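Local coordinates for protein alcohol dehydrogenase, zinc-containing (Streptococcus pneumoniae serotype 2, PDB 5YLN) that binds zinc at two sites and probably oxidises alcohols to aldehydes or ketones with NAD+ as the electron acceptor, at residues A[71-74]-A[75-79]. Residues are numbered along the deposited sequence; the frame is centred on the assembly and turned at random.
Sequences EEVG and EGVSN
Between G74 and V77, which meet through a backbone bond, E75 takes the first corner of a tight reversal, and its chain, extended beyond CG, runs off to the exposed outside of the bend. G76 takes the second corner; its backbone is also tied by hydrogen bonding to P29 in a neighbouring loop. The chain has then turned far enough for V77 to come back against both V73 and G74. Its backbone N donates to G74 O at 3.2 Å, with a fairly straight N-H...O angle of 162°, although the donor sits well above the carbonyl plane. The V77 side chain meets that of V73 nearly at right angles, CB to CB at 3.7 Å. A chi1 of 174° turns V77 CG1 away from the backbone N and beside the carbonyl carbon. This methyl reaches V73 CG1 at 3.8 Å. The other branch, V77 CG2, packs against the G74 backbone, 3.9 Å from G74 N. Past the valines, the backbone N atoms of S78 and N79 bond to the carboxylate of D134, anchoring the outgoing chain. G74 to V77 form a type I beta turn, a surface bend in the GroES-like domain just after the bulged end of strand 66-72.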
loop_
_atom_site.group_PDB
_atom_site.type_symbol
_atom_site.label_atom_id
_atom_site.label_comp_id
_atom_site.label_asym_id
_atom_site.label_seq_id
_atom_site.Cartn_x
_atom_site.Cartn_y
_atom_site.Cartn_z
ATOM N N GLU A 71 -27.368 -30.561 -6.050
ATOM C CA GLU A 71 -28.685 -31.147 -6.267
ATOM C C GLU A 71 -29.190 -30.956 -7.689
ATOM O O GLU A 71 -29.889 -31.827 -8.215
ATOM C CB GLU A 71 -29.712 -30.525 -5.300
ATOM C CG GLU A 71 -29.553 -30.938 -3.847
ATOM C CD GLU A 71 -30.352 -32.197 -3.504
ATOM O OE1 GLU A 71 -31.422 -32.408 -4.120
ATOM O OE2 GLU A 71 -29.907 -32.965 -2.618
ATOM N N GLU A 72 -28.837 -29.838 -8.318
ATOM C CA GLU A 72 -29.346 -29.469 -9.626
ATOM C C GLU A 72 -28.418 -28.415 -10.204
ATOM O O GLU A 72 -27.829 -27.618 -9.465
ATOM C CB GLU A 72 -30.792 -28.946 -9.536
ATOM C CG GLU A 72 -31.407 -28.557 -10.884
ATOM C CD GLU A 72 -32.850 -28.083 -10.768
ATOM O OE1 GLU A 72 -33.272 -27.772 -9.637
ATOM O OE2 GLU A 72 -33.560 -28.026 -11.802
ATOM N N VAL A 73 -28.273 -28.435 -11.530
ATOM C CA VAL A 73 -27.487 -27.446 -12.248
ATOM C C VAL A 73 -28.339 -26.931 -13.396
ATOM O O VAL A 73 -29.266 -27.602 -13.855
ATOM C CB VAL A 73 -26.140 -28.006 -12.782
ATOM C CG1 VAL A 73 -25.180 -28.372 -11.629
ATOM C CG2 VAL A 73 -26.378 -29.219 -13.717
ATOM N N GLY A 74 -28.003 -25.726 -13.863
ATOM C CA GLY A 74 -28.639 -25.166 -15.035
ATOM C C GLY A 74 -28.031 -25.700 -16.317
ATOM O O GLY A 74 -27.010 -26.388 -16.296
ATOM N N GLU A 75 -28.691 -25.370 -17.433
ATOM C CA GLU A 75 -28.249 -25.816 -18.756
ATOM C C GLU A 75 -26.840 -25.358 -19.090
ATOM O O GLU A 75 -26.159 -26.036 -19.864
ATOM C CB GLU A 75 -29.218 -25.328 -19.839
ATOM C CG GLU A 75 -30.674 -25.689 -19.582
ATOM C CD GLU A 75 -31.556 -25.527 -20.817
ATOM O OE1 GLU A 75 -32.456 -26.372 -21.002
ATOM O OE2 GLU A 75 -31.353 -24.568 -21.599
ATOM N N GLY A 76 -26.381 -24.246 -18.519
ATOM C CA GLY A 76 -25.073 -23.701 -18.816
ATOM C C GLY A 76 -23.964 -24.131 -17.885
ATOM O O GLY A 76 -22.874 -23.556 -17.957
ATOM N N VAL A 77 -24.192 -25.113 -17.016
ATOM C CA VAL A 77 -23.170 -25.574 -16.080
ATOM C C VAL A 77 -22.534 -26.825 -16.656
ATOM O O VAL A 77 -23.231 -27.798 -16.954
ATOM C CB VAL A 77 -23.753 -25.859 -14.688
ATOM C CG1 VAL A 77 -22.667 -26.469 -13.786
ATOM C CG2 VAL A 77 -24.322 -24.586 -14.085
ATOM N N SER A 78 -21.212 -26.837 -16.777
ATOM C CA SER A 78 -20.586 -27.925 -17.509
ATOM C C SER A 78 -19.672 -28.790 -16.672
ATOM O O SER A 78 -19.528 -29.979 -16.974
ATOM C CB SER A 78 -19.802 -27.374 -18.709
ATOM O OG SER A 78 -18.778 -26.492 -18.299
ATOM N N ASN A 79 -19.069 -28.243 -15.622
ATOM C CA ASN A 79 -18.063 -28.970 -14.868
ATOM C C ASN A 79 -18.589 -29.507 -13.539
ATOM O O ASN A 79 -17.807 -30.050 -12.748
ATOM C CB ASN A 79 -16.842 -28.078 -14.636
ATOM C CG ASN A 79 -16.150 -27.669 -15.949
ATOM O OD1 ASN A 79 -16.100 -28.442 -16.910
ATOM N ND2 ASN A 79 -15.647 -26.442 -15.993
#